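Side-chain contacts in rutinosidase (PDB 6I1A), which hydrolyses rutinosides, releasing the disaccharide rutinose, and is a secreted fungal glycosidase of glycosyl hydrolase family 5: residues 166-171 / 223-228; 82-87 / 126-131; 305-310 / 346-351; 31-36 / 50-55. One frame throughout, in Å; residues are numbered along the deposited sequence.

How the contacts relate
The four contacts sample two layers of a TIM barrel. Contacts 1 and 2 join helices packed round the outside of the barrel, their centres 30 Å apart. Contacts 3 and 4 lie at the C-terminal ends of barrel strands, where family 5 enzymes carry the active site: contact 3 joins the end of strand 299-308 to the loop after 334-337, contact 4 the loop after 22-26 to the start of helix 52-59. These two come closest, nearest atoms about 5 Å apart, whereas contacts 1 and 3 lie 37 Å apart between centres. The N-acetylglucosamines about 8 Å from the Met168 side chain and about 4 Å from that of Tyr310 belong to attached glycans, not to a substrate.

Contact 1: 166-171 / 223-228; sequences YSMQVI and IRAVVQ
Met168 and Ile171 on helix 161-179 meet Ala225 and Val226 on helix 213-233 through apolar groups. The sulfur sits between two consecutive residues of the partner helix, Met168 SD lying 4.0 Å from both Ala225 CB and Val226 CG2. The methionine chain is bent at both chi2 (-49°) and chi3 (-63°), a fold that swings its terminal methyl across to the backbone, where Met168 CE rests 3.6 Å from Ala225 O. One turn on, Ile171 and Val226 cross at about a right angle, each branch finding a counterpart: Ile171 CG1 is 4.0 Å from Val226 CG2, and Ile171 CG2 is 4.1 Å from Val226 CG1. Val226 CG2 is thus shared between the isoleucine and the sulfur.

Tyr222, one turn before Val226, touches both Met168 and Ile171, while Ile171 also reaches Thr136 of strand 131-136, tying the helix to the barrel wall. The two segment axes approach to 10.7 Å, 33° apart in direction. Helices running the same way, successive along the chain with strand 187-190 between them, and packed through apolar side chains, are as expected in the outer layer of a TIM barrel, the fold of this family.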
loop_
_atom_site.group_PDB
_atom_site.type_symbol
_atom_site.label_atom_id
_atom_site.label_comp_id
_atom_site.label_asym_id
_atom_site.label_seq_id
_atom_site.Cartn_x
_atom_site.Cartn_y
_atom_site.Cartn_z
ATOM N N TYR A 166 18.134 -14.408 -25.480
ATOM C CA TYR A 166 17.451 -13.669 -26.572
ATOM C C TYR A 166 17.073 -12.245 -26.095
ATOM O O TYR A 166 17.103 -11.319 -26.884
ATOM C CB TYR A 166 16.249 -14.427 -27.102
ATOM C CG TYR A 166 16.634 -15.623 -27.950
ATOM C CD1 TYR A 166 17.350 -15.487 -29.120
ATOM C CD2 TYR A 166 16.255 -16.868 -27.559
ATOM C CE1 TYR A 166 17.647 -16.604 -29.911
ATOM C CE2 TYR A 166 16.527 -17.981 -28.320
ATOM C CZ TYR A 166 17.243 -17.851 -29.481
ATOM O OH TYR A 166 17.468 -19.023 -30.202
ATOM N N SER A 167 16.877 -12.045 -24.792
ATOM C CA SER A 167 16.728 -10.689 -24.241
ATOM C C SER A 167 17.985 -9.860 -24.471
ATOM O O SER A 167 17.922 -8.658 -24.842
ATOM C CB SER A 167 16.334 -10.680 -22.773
ATOM O OG SER A 167 15.125 -11.387 -22.509
ATOM N N MET A 168 19.163 -10.470 -24.250
ATOM C CA MET A 168 20.396 -9.748 -24.474
ATOM C C MET A 168 20.587 -9.484 -25.957
ATOM O O MET A 168 21.104 -8.432 -26.306
ATOM C CB MET A 168 21.555 -10.569 -23.905
ATOM C CG MET A 168 21.565 -10.625 -22.365
ATOM S SD MET A 168 21.401 -9.083 -21.504
ATOM C CE MET A 168 22.882 -8.242 -22.036
ATOM N N GLN A 169 20.134 -10.367 -26.815
ATOM C CA GLN A 169 20.157 -10.101 -28.276
ATOM C C GLN A 169 19.296 -8.898 -28.622
ATOM O O GLN A 169 19.689 -8.014 -29.432
ATOM C CB GLN A 169 19.751 -11.351 -29.064
ATOM C CG GLN A 169 20.810 -12.442 -28.988
ATOM C CD GLN A 169 20.448 -13.608 -29.865
ATOM O OE1 GLN A 169 19.869 -13.447 -30.914
ATOM N NE2 GLN A 169 20.833 -14.781 -29.412
ATOM N N VAL A 170 18.142 -8.784 -27.972
ATOM C CA VAL A 170 17.254 -7.600 -28.205
ATOM C C VAL A 170 17.997 -6.345 -27.793
ATOM O O VAL A 170 18.003 -5.333 -28.541
ATOM C CB VAL A 170 15.975 -7.780 -27.364
ATOM C CG1 VAL A 170 15.185 -6.458 -27.243
ATOM C CG2 VAL A 170 15.094 -8.884 -27.923
ATOM N N ILE A 171 18.621 -6.362 -26.631
ATOM C CA ILE A 171 19.344 -5.201 -26.116
ATOM C C ILE A 171 20.494 -4.855 -27.035
ATOM O O ILE A 171 20.728 -3.653 -27.280
ATOM C CB ILE A 171 19.775 -5.428 -24.677
ATOM C CG1 ILE A 171 18.585 -5.528 -23.712
ATOM C CG2 ILE A 171 20.797 -4.401 -24.256
ATOM C CD1 ILE A 171 17.429 -4.626 -23.921
ATOM N N ILE A 223 19.499 -6.906 -15.274
ATOM C CA ILE A 223 19.869 -5.471 -15.347
ATOM C C ILE A 223 21.398 -5.297 -15.249
ATOM O O ILE A 223 21.981 -4.458 -15.942
ATOM C CB ILE A 223 19.140 -4.639 -14.300
ATOM C CG1 ILE A 223 17.606 -4.732 -14.468
ATOM C CG2 ILE A 223 19.634 -3.194 -14.380
ATOM C CD1 ILE A 223 17.105 -4.162 -15.783
ATOM N N ARG A 224 22.028 -6.068 -14.407
ATOM C CA ARG A 224 23.513 -6.020 -14.318
ATOM C C ARG A 224 24.109 -6.404 -15.668
ATOM O O ARG A 224 25.091 -5.753 -16.086
ATOM C CB ARG A 224 23.993 -6.950 -13.206
ATOM C CG ARG A 224 23.828 -6.362 -11.830
ATOM C CD ARG A 224 24.302 -7.319 -10.752
ATOM N NE ARG A 224 24.441 -6.580 -9.503
ATOM C CZ ARG A 224 24.388 -7.099 -8.294
ATOM N NH1 ARG A 224 24.506 -6.295 -7.236
ATOM N NH2 ARG A 224 24.243 -8.418 -8.106
ATOM N N ALA A 225 23.595 -7.419 -16.340
ATOM C CA ALA A 225 24.112 -7.776 -17.658
ATOM C C ALA A 225 23.902 -6.665 -18.692
ATOM O O ALA A 225 24.770 -6.411 -19.568
ATOM C CB ALA A 225 23.521 -9.055 -18.133
ATOM N N VAL A 226 22.722 -6.022 -18.657
ATOM C CA VAL A 226 22.442 -4.924 -19.598
ATOM C C VAL A 226 23.377 -3.727 -19.319
ATOM O O VAL A 226 23.929 -3.168 -20.243
ATOM C CB VAL A 226 20.963 -4.487 -19.518
ATOM C CG1 VAL A 226 20.803 -3.180 -20.304
ATOM C CG2 VAL A 226 20.068 -5.608 -20.021
ATOM N N VAL A 227 23.510 -3.369 -18.049
ATOM C CA VAL A 227 24.413 -2.243 -17.682
ATOM C C VAL A 227 25.842 -2.527 -18.182
ATOM O O VAL A 227 26.452 -1.670 -18.821
ATOM C CB VAL A 227 24.385 -1.976 -16.179
ATOM C CG1 VAL A 227 25.557 -1.093 -15.772
ATOM C CG2 VAL A 227 23.035 -1.399 -15.788
ATOM N N GLN A 228 26.302 -3.746 -17.981
ATOM C CA GLN A 228 27.642 -4.138 -18.476
ATOM C C GLN A 228 27.713 -4.095 -19.979
ATOM O O GLN A 228 28.724 -3.603 -20.539
ATOM C CB GLN A 228 28.004 -5.481 -17.886
ATOM C CG GLN A 228 28.380 -5.305 -16.441
ATOM C CD GLN A 228 29.112 -6.516 -15.892
ATOM O OE1 GLN A 228 29.787 -7.221 -16.625
ATOM N NE2 GLN A 228 28.969 -6.738 -14.593
#

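Contact 2: 82-87 / 126-131; sequences KLASGG and KTYNMH. With EDO (1,2-ethanediol), chain L.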
loop_
_atom_site.group_PDB
_atom_site.type_symbol
_atom_site.label_atom_id
_atom_site.label_comp_id
_atom_site.label_asym_id
_atom_site.label_seq_id
_atom_site.Cartn_x
_atom_site.Cartn_y
_atom_site.Cartn_z
ATOM N N LYS A 82 2.122 18.686 -32.132
ATOM C CA LYS A 82 1.095 19.019 -31.101
ATOM C C LYS A 82 1.673 18.846 -29.694
ATOM O O LYS A 82 1.534 19.712 -28.802
ATOM C CB LYS A 82 -0.105 18.133 -31.264
ATOM C CG LYS A 82 -1.207 18.517 -30.281
ATOM C CD LYS A 82 -2.382 17.691 -30.373
ATOM C CE LYS A 82 -2.985 17.525 -31.757
ATOM N NZ LYS A 82 -4.076 16.510 -31.755
ATOM N N LEU A 83 2.385 17.735 -29.478
ATOM C CA LEU A 83 3.017 17.504 -28.160
ATOM C C LEU A 83 4.016 18.606 -27.838
ATOM O O LEU A 83 4.057 19.105 -26.696
ATOM C CB LEU A 83 3.678 16.117 -28.211
ATOM C CG LEU A 83 2.709 14.951 -28.288
ATOM C CD1 LEU A 83 3.424 13.659 -28.646
ATOM C CD2 LEU A 83 1.915 14.786 -27.011
ATOM N N ALA A 84 4.872 19.006 -28.777
ATOM C CA ALA A 84 5.840 20.082 -28.574
ATOM C C ALA A 84 5.119 21.390 -28.200
ATOM O O ALA A 84 5.577 22.119 -27.317
ATOM C CB ALA A 84 6.666 20.289 -29.821
ATOM N N SER A 85 3.989 21.638 -28.836
ATOM C CA SER A 85 3.205 22.887 -28.598
ATOM C C SER A 85 2.703 22.875 -27.157
ATOM O O SER A 85 2.448 23.981 -26.620
ATOM C CB SER A 85 2.082 23.068 -29.620
ATOM O OG SER A 85 0.901 22.323 -29.296
ATOM N N GLY A 86 2.476 21.702 -26.571
ATOM C CA GLY A 86 2.065 21.586 -25.152
ATOM C C GLY A 86 3.240 21.554 -24.184
ATOM O O GLY A 86 2.980 21.348 -22.979
ATOM N N GLY A 87 4.502 21.708 -24.602
ATOM C CA GLY A 87 5.690 21.761 -23.745
ATOM C C GLY A 87 6.383 20.379 -23.546
ATOM O O GLY A 87 7.229 20.299 -22.641
ATOM N N LYS A 126 15.565 16.320 -34.254
ATOM C CA LYS A 126 16.027 17.414 -35.167
ATOM C C LYS A 126 15.197 18.674 -34.963
ATOM O O LYS A 126 15.788 19.797 -34.931
ATOM C CB LYS A 126 15.909 16.954 -36.609
ATOM N N THR A 127 13.898 18.540 -34.717
ATOM C CA THR A 127 13.008 19.716 -34.755
ATOM C C THR A 127 12.954 20.351 -33.366
ATOM O O THR A 127 12.893 21.588 -33.278
ATOM C CB THR A 127 11.624 19.354 -35.258
ATOM O OG1 THR A 127 11.738 18.599 -36.475
ATOM C CG2 THR A 127 10.727 20.568 -35.433
ATOM N N TYR A 128 12.931 19.570 -32.289
ATOM C CA TYR A 128 12.678 20.052 -30.923
ATOM C C TYR A 128 13.724 19.632 -29.884
ATOM O O TYR A 128 13.582 20.018 -28.718
ATOM C CB TYR A 128 11.307 19.548 -30.483
ATOM C CG TYR A 128 10.182 19.981 -31.363
ATOM C CD1 TYR A 128 9.809 21.314 -31.448
ATOM C CD2 TYR A 128 9.527 19.102 -32.196
ATOM C CE1 TYR A 128 8.790 21.713 -32.299
ATOM C CE2 TYR A 128 8.487 19.493 -33.042
ATOM C CZ TYR A 128 8.136 20.818 -33.100
ATOM O OH TYR A 128 7.083 21.246 -33.899
ATOM N N ASN A 129 14.727 18.862 -30.283
ATOM C CA ASN A 129 15.772 18.363 -29.374
ATOM C C ASN A 129 15.136 17.547 -28.217
ATOM O O ASN A 129 15.612 17.636 -27.072
ATOM C CB ASN A 129 16.665 19.461 -28.823
ATOM C CG ASN A 129 17.927 18.886 -28.204
ATOM O OD1 ASN A 129 18.383 17.821 -28.631
ATOM N ND2 ASN A 129 18.471 19.573 -27.222
ATOM N N MET A 130 14.047 16.837 -28.498
ATOM C CA MET A 130 13.436 15.956 -27.464
ATOM C C MET A 130 14.424 14.830 -27.092
ATOM O O MET A 130 15.226 14.410 -27.972
ATOM C CB MET A 130 12.131 15.339 -27.933
ATOM C CG MET A 130 11.034 16.402 -28.175
ATOM S SD MET A 130 9.443 15.635 -28.254
ATOM C CE MET A 130 8.435 17.044 -28.771
ATOM N N HIS A 131 14.305 14.337 -25.861
ATOM C CA HIS A 131 15.038 13.109 -25.405
ATOM C C HIS A 131 14.138 11.906 -25.630
ATOM O O HIS A 131 12.920 12.063 -25.422
ATOM C CB HIS A 131 15.493 13.244 -23.956
ATOM C CG HIS A 131 16.503 12.208 -23.528
ATOM N ND1 HIS A 131 17.810 12.236 -23.949
ATOM C CD2 HIS A 131 16.337 11.036 -22.831
ATOM C CE1 HIS A 131 18.436 11.177 -23.445
ATOM N NE2 HIS A 131 17.576 10.431 -22.801
HETATM C C1 EDO L . 4.066 19.602 -20.658
HETATM O O1 EDO L . 2.958 19.216 -21.356
HETATM C C2 EDO L . 3.833 20.674 -19.684
HETATM O O2 EDO L . 5.033 20.850 -18.897
#
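Tyr128, at the end of helix 113-128, lays its ring against Ala84 of helix 77-85. Both helices end just before barrel strands 90-95 and 131-136, on the N-terminal side of the barrel, away from the face that carries the active site in this family. From CB, which points toward the other helix, chi1 of -59° places CG anti to the carbonyl carbon and brings the flat of the ring over the alanine methyl. Each ring carbon then meets the same partner: Tyr128 CG is 3.9 Å from Ala84 CB, CD1 is 3.7 Å from it, and CE1 and CZ close to 3.6 Å. The near equality of these distances shows how well the methyl is centred, and Ala84 CB stands 3.5 Å from the centroid of the Tyr128 ring, only 8° off the ring normal, a CH-pi contact. The opposite face is covered by Thr127 CG2, toward the rim. Beyond the ring, Tyr128 OH is hydrogen-bonded to Asp81 OD1, one turn earlier on the helix that carries Ala84.

Met130 completes the contact. Its chain is extended beyond CG and delivers only its tip, with Met130 CE 3.8 Å from Ala84 CB; Ile80 touches both Met130 and Tyr128. Helix 77-85 closes just past the alanine in a Schellman motif at Gly87, and a 1,2-ethanediol, probably from the crystallisation liquor, donates from its O1 to Gly86 O (2.7 Å).

Tyr128 thus holds helix 77-85 in two chemically distinct ways, its pi face receiving a methyl and its hydroxyl binding a carboxylate, which together should fix the ring's rotation.

Contact 3: 305-310 / 346-351; sequences AIQATY and TSVAGQ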
loop_
_atom_site.group_PDB
_atom_site.type_symbol
_atom_site.label_atom_id
_atom_site.label_comp_id
_atom_site.label_asym_id
_atom_site.label_seq_id
_atom_site.Cartn_x
_atom_site.Cartn_y
_atom_site.Cartn_z
ATOM N N ALA A 305 -1.147 8.419 -14.720
ATOM C CA ALA A 305 -2.368 8.974 -15.287
ATOM C C ALA A 305 -3.263 9.405 -14.148
ATOM O O ALA A 305 -3.084 8.956 -13.042
ATOM C CB ALA A 305 -3.040 8.008 -16.228
ATOM N N ILE A 306 -4.272 10.236 -14.461
ATOM C CA ILE A 306 -5.135 10.876 -13.414
ATOM C C ILE A 306 -6.401 10.103 -13.111
ATOM O O ILE A 306 -7.144 10.581 -12.214
ATOM C CB ILE A 306 -5.464 12.330 -13.781
ATOM C CG1 ILE A 306 -6.277 12.438 -15.046
ATOM C CG2 ILE A 306 -4.228 13.160 -13.784
ATOM C CD1 ILE A 306 -6.964 13.815 -15.168
ATOM N N GLN A 307 -6.746 8.995 -13.757
ATOM C CA GLN A 307 -7.979 8.281 -13.389
ATOM C C GLN A 307 -7.877 7.780 -11.961
ATOM O O GLN A 307 -6.885 7.105 -11.563
ATOM C CB GLN A 307 -8.277 7.135 -14.332
ATOM C CG GLN A 307 -9.599 6.440 -13.951
ATOM C CD GLN A 307 -9.923 5.205 -14.741
ATOM O OE1 GLN A 307 -9.451 5.019 -15.879
ATOM N NE2 GLN A 307 -10.756 4.346 -14.170
ATOM N N ALA A 308 -8.891 8.136 -11.152
ATOM C CA ALA A 308 -9.059 7.620 -9.774
ATOM C C ALA A 308 -9.931 6.365 -9.713
ATOM O O ALA A 308 -10.580 5.982 -10.697
ATOM C CB ALA A 308 -9.656 8.734 -8.945
ATOM N N THR A 309 -9.927 5.688 -8.567
ATOM C CA THR A 309 -10.717 4.465 -8.391
ATOM C C THR A 309 -12.205 4.815 -8.287
ATOM O O THR A 309 -13.029 4.090 -8.877
ATOM C CB THR A 309 -10.216 3.679 -7.187
ATOM O OG1 THR A 309 -8.852 3.269 -7.420
ATOM C CG2 THR A 309 -11.068 2.450 -6.948
ATOM N N TYR A 310 -12.505 5.909 -7.618
ATOM C CA TYR A 310 -13.907 6.333 -7.416
ATOM C C TYR A 310 -14.075 7.783 -7.818
ATOM O O TYR A 310 -13.167 8.596 -7.862
ATOM C CB TYR A 310 -14.232 6.210 -5.918
ATOM C CG TYR A 310 -14.094 4.853 -5.319
ATOM C CD1 TYR A 310 -15.053 3.872 -5.539
ATOM C CD2 TYR A 310 -12.955 4.454 -4.634
ATOM C CE1 TYR A 310 -14.936 2.590 -5.021
ATOM C CE2 TYR A 310 -12.835 3.176 -4.096
ATOM C CZ TYR A 310 -13.808 2.215 -4.314
ATOM O OH TYR A 310 -13.674 0.960 -3.752
ATOM N N THR A 346 -13.973 2.726 -22.414
ATOM C CA THR A 346 -14.359 2.003 -21.185
ATOM C C THR A 346 -14.857 3.038 -20.143
ATOM O O THR A 346 -14.235 4.094 -19.941
ATOM C CB THR A 346 -13.199 1.202 -20.581
ATOM O OG1 THR A 346 -12.688 0.323 -21.595
ATOM C CG2 THR A 346 -13.616 0.396 -19.360
ATOM N N SER A 347 -16.013 2.764 -19.522
ATOM C CA SER A 347 -16.527 3.632 -18.438
ATOM C C SER A 347 -15.589 3.714 -17.214
ATOM O O SER A 347 -14.806 2.781 -16.953
ATOM C CB SER A 347 -17.864 3.096 -17.995
ATOM O OG SER A 347 -18.500 4.138 -17.321
ATOM N N VAL A 348 -15.556 4.872 -16.551
ATOM C CA VAL A 348 -14.850 5.029 -15.257
ATOM C C VAL A 348 -15.908 5.164 -14.153
ATOM O O VAL A 348 -17.005 5.628 -14.469
ATOM C CB VAL A 348 -13.874 6.219 -15.309
ATOM C CG1 VAL A 348 -12.895 6.061 -16.481
ATOM C CG2 VAL A 348 -14.622 7.540 -15.360
ATOM N N ALA A 349 -15.524 4.953 -12.903
ATOM C CA ALA A 349 -16.407 5.256 -11.757
ATOM C C ALA A 349 -16.544 6.788 -11.696
ATOM O O ALA A 349 -15.552 7.498 -11.570
ATOM C CB ALA A 349 -15.828 4.682 -10.495
ATOM N N GLY A 350 -17.781 7.329 -11.628
ATOM C CA GLY A 350 -17.995 8.783 -11.723
ATOM C C GLY A 350 -18.370 9.177 -13.130
ATOM O O GLY A 350 -19.250 8.505 -13.687
ATOM N N GLN A 351 -17.835 10.243 -13.680
ATOM C CA GLN A 351 -18.280 10.854 -14.937
ATOM C C GLN A 351 -17.286 10.466 -16.024
ATOM O O GLN A 351 -16.077 10.635 -15.776
ATOM C CB GLN A 351 -18.284 12.383 -14.882
ATOM C CG GLN A 351 -19.293 12.982 -13.920
ATOM C CD GLN A 351 -20.697 12.893 -14.465
ATOM O OE1 GLN A 351 -20.914 12.931 -15.678
ATOM N NE2 GLN A 351 -21.669 12.753 -13.578
HETATM O O HOH W 1 -12.735 4.210 -11.981
HETATM O O HOH W 2 -12.228 2.270 -15.836
#
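The C-terminal end of barrel strand 299-308 and the residues just after it meet the loop that follows strand 334-337; Gln307 and Val348 make the central touch. Chi1 of -178° and an extended chain carry the Gln307 amide across to the second segment, where one valine branch settles above its plane: Val348 CG1 is 3.5 Å from Gln307 CD and 3.6 Å from both Gln307 OE1 and NE2. The two side chains cross obliquely. Farther along, Ala349 points its methyl at the backbone, Ala349 CB lying 3.3 Å from Thr309 O and 4.0 Å from Tyr310 CA.

Between the two segments themselves the polar link runs through water. One molecule accepts from Gln307 NE2 and from Ala349 N (3.0 Å each) while donating to Ala308 O. A second accepts from Gln307 NE2 and donates to Ser347 O (2.9 Å). The Asn312 side chain adds another bridge, accepting from Ala308 N and donating to Ala349 O. At the other end of the amide, Gln307 OE1 accepts from Trp358 NE1 and Gln354 NE2. The Tyr310 side chain also packs on Asp213 of the second subunit.

With two waters on its nitrogen and two donors on its oxygen, the Gln307 amide has its orientation fixed at both ends. A buried polar group can then lie against a valine methyl with its hydrogen-bonding needs met, and the two segments are coupled through waters and Asn312.

Contact 4: 31-36 / 50-55; sequences LEQEST and SDEWGL. With EDO (1,2-ethanediol), chain M; EDO (1,2-ethanediol), chain U.
Gln33, in the loop after barrel strand 22-26, crosses Glu52 in the first turn of helix 52-59, a helix capped by Asp51. The side chains pass at a slant, with the amide and carboxylate planes turned 63° apart, and the Gln33 stem lies against the carboxylate carbon, Gln33 CG 3.8 Å from Glu52 CD. Glu52 is straight throughout, CG anti to the backbone N (chi1 178°), and this reach brings its carboxylate alongside the glutamine stem to the loop backbone. There Gln33 N donates to Glu52 OE1 at 2.9 Å, arriving from above the carboxylate, 52° out of its plane.

The other carboxylate oxygen is held through a water that donates to Glu52 OE2 (2.7 Å) and to Leu31 O (2.8 Å) and accepts from Gln33 NE2. Gln33, bent at chi2, turns this amide back over its own loop, where NE2 also donates to Trp30 O and OE1 takes a weak bond from Arg70 NE. Leu67 of helix 63-73 touches both Gln33 and Glu52, walling in a buried pair whose polar ends are nonetheless well supplied.

At the far end of the contact water joins the two segments. Ser50 O accepts from two waters, one of which takes a bond from Ser35 N (2.9 Å) and the other lies 2.9 Å from Ser35 OG. Alongside, the helix start is secured by its N-cap: Gly54 N donates to Asp51 OD1 at 2.9 Å, while Asp51 OD2 accepts from Thr152 N.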
loop_
_atom_site.group_PDB
_atom_site.type_symbol
_atom_site.label_atom_id
_atom_site.label_comp_id
_atom_site.label_asym_id
_atom_site.label_seq_id
_atom_site.Cartn_x
_atom_site.Cartn_y
_atom_site.Cartn_z
ATOM N N LEU A 31 3.423 0.936 -31.131
ATOM C CA LEU A 31 4.267 -0.223 -31.492
ATOM C C LEU A 31 3.998 -1.440 -30.596
ATOM O O LEU A 31 4.522 -2.518 -30.894
ATOM C CB LEU A 31 5.743 0.191 -31.475
ATOM C CG LEU A 31 6.064 1.406 -32.330
ATOM C CD1 LEU A 31 7.551 1.765 -32.275
ATOM C CD2 LEU A 31 5.610 1.195 -33.795
ATOM N N GLU A 32 3.178 -1.297 -29.566
ATOM C CA GLU A 32 2.662 -2.404 -28.760
ATOM C C GLU A 32 1.165 -2.167 -28.571
ATOM O O GLU A 32 0.810 -0.968 -28.360
ATOM C CB GLU A 32 3.409 -2.487 -27.423
ATOM C CG GLU A 32 3.453 -1.211 -26.569
ATOM C CD GLU A 32 2.263 -0.923 -25.689
ATOM O OE1 GLU A 32 1.947 0.251 -25.522
ATOM O OE2 GLU A 32 1.720 -1.891 -25.091
ATOM N N GLN A 33 0.376 -3.207 -28.591
ATOM C CA GLN A 33 -1.111 -3.013 -28.681
ATOM C C GLN A 33 -1.740 -3.463 -27.365
ATOM O O GLN A 33 -1.339 -4.485 -26.793
ATOM C CB GLN A 33 -1.698 -3.836 -29.841
ATOM C CG GLN A 33 -0.940 -3.655 -31.155
ATOM C CD GLN A 33 -0.752 -2.225 -31.544
ATOM O OE1 GLN A 33 -1.608 -1.330 -31.342
ATOM N NE2 GLN A 33 0.391 -1.924 -32.157
ATOM N N GLU A 34 -2.792 -2.717 -26.936
ATOM C CA GLU A 34 -3.556 -3.080 -25.742
ATOM C C GLU A 34 -5.049 -2.754 -25.983
ATOM O O GLU A 34 -5.324 -1.727 -26.561
ATOM C CB GLU A 34 -3.080 -2.270 -24.525
ATOM C CG GLU A 34 -1.582 -2.444 -24.240
ATOM C CD GLU A 34 -1.070 -1.575 -23.100
ATOM O OE1 GLU A 34 -1.869 -1.359 -22.136
ATOM O OE2 GLU A 34 0.043 -1.076 -23.203
ATOM N N SER A 35 -5.893 -3.589 -25.431
ATOM C CA SER A 35 -7.364 -3.497 -25.648
ATOM C C SER A 35 -7.924 -2.153 -25.201
ATOM O O SER A 35 -8.802 -1.629 -25.891
ATOM C CB SER A 35 -8.058 -4.615 -24.962
ATOM O OG SER A 35 -7.998 -4.540 -23.547
ATOM N N THR A 36 -7.472 -1.565 -24.097
ATOM C CA THR A 36 -8.121 -0.366 -23.546
ATOM C C THR A 36 -7.803 0.899 -24.333
ATOM O O THR A 36 -8.508 1.906 -24.189
ATOM C CB THR A 36 -7.705 -0.235 -22.084
ATOM O OG1 THR A 36 -6.278 -0.249 -22.009
ATOM C CG2 THR A 36 -8.276 -1.362 -21.272
ATOM N N SER A 50 -7.395 -11.284 -25.419
ATOM C CA SER A 50 -7.019 -10.412 -24.287
ATOM C C SER A 50 -5.743 -9.646 -24.586
ATOM O O SER A 50 -5.520 -8.628 -23.925
ATOM C CB SER A 50 -6.876 -11.156 -23.026
ATOM O OG SER A 50 -5.803 -12.100 -23.113
ATOM N N ASP A 51 -4.944 -10.082 -25.571
ATOM C CA ASP A 51 -3.538 -9.629 -25.731
ATOM C C ASP A 51 -3.189 -9.449 -27.203
ATOM O O ASP A 51 -3.907 -9.933 -28.095
ATOM C CB ASP A 51 -2.612 -10.605 -25.027
ATOM C CG ASP A 51 -2.732 -12.070 -25.417
ATOM O OD1 ASP A 51 -3.559 -12.395 -26.370
ATOM O OD2 ASP A 51 -2.027 -12.919 -24.784
ATOM N N GLU A 52 -2.126 -8.704 -27.457
ATOM C CA GLU A 52 -1.602 -8.481 -28.800
ATOM C C GLU A 52 -1.276 -9.857 -29.413
ATOM O O GLU A 52 -1.545 -10.044 -30.635
ATOM C CB GLU A 52 -0.370 -7.566 -28.763
ATOM C CG GLU A 52 0.245 -7.351 -30.133
ATOM C CD GLU A 52 1.422 -6.412 -30.201
ATOM O OE1 GLU A 52 1.671 -5.666 -29.241
ATOM O OE2 GLU A 52 2.060 -6.433 -31.299
ATOM N N TRP A 53 -0.660 -10.725 -28.646
ATOM C CA TRP A 53 -0.313 -12.116 -29.078
ATOM C C TRP A 53 -1.522 -12.776 -29.737
ATOM O O TRP A 53 -1.458 -13.220 -30.897
ATOM C CB TRP A 53 0.183 -12.889 -27.864
ATOM C CG TRP A 53 0.642 -14.286 -28.161
ATOM C CD1 TRP A 53 -0.145 -15.372 -28.402
ATOM C CD2 TRP A 53 1.998 -14.792 -28.072
ATOM N NE1 TRP A 53 0.629 -16.510 -28.522
ATOM C CE2 TRP A 53 1.936 -16.186 -28.323
ATOM C CE3 TRP A 53 3.243 -14.203 -27.851
ATOM C CZ2 TRP A 53 3.090 -16.978 -28.361
ATOM C CZ3 TRP A 53 4.368 -14.996 -27.832
ATOM C CH2 TRP A 53 4.284 -16.356 -28.094
ATOM N N GLY A 54 -2.652 -12.803 -29.046
ATOM C CA GLY A 54 -3.868 -13.471 -29.560
ATOM C C GLY A 54 -4.507 -12.675 -30.680
ATOM O O GLY A 54 -5.111 -13.295 -31.579
ATOM N N LEU A 55 -4.476 -11.352 -30.659
ATOM C CA LEU A 55 -4.942 -10.530 -31.813
ATOM C C LEU A 55 -4.174 -10.921 -33.076
ATOM O O LEU A 55 -4.786 -11.133 -34.165
ATOM C CB LEU A 55 -4.783 -9.050 -31.479
ATOM C CG LEU A 55 -5.115 -8.077 -32.595
ATOM C CD1 LEU A 55 -5.741 -6.806 -32.004
ATOM C CD2 LEU A 55 -3.919 -7.747 -33.439
HETATM C C1 EDO M . -12.052 -2.915 -25.997
HETATM O O1 EDO M . -13.109 -2.264 -26.697
HETATM C C2 EDO M . -11.633 -2.064 -24.849
HETATM O O2 EDO M . -11.311 -0.725 -25.134
HETATM C C1 EDO U . -5.815 1.270 -18.119
HETATM O O1 EDO U . -6.987 0.459 -18.156
HETATM C C2 EDO U . -5.665 2.207 -19.297
HETATM O O2 EDO U . -5.107 1.600 -20.498
HETATM O O HOH W 3 2.641 -4.029 -32.314
HETATM O O HOH W 4 -4.856 -5.847 -23.954
HETATM O O HOH W 5 -7.675 -7.229 -22.618
#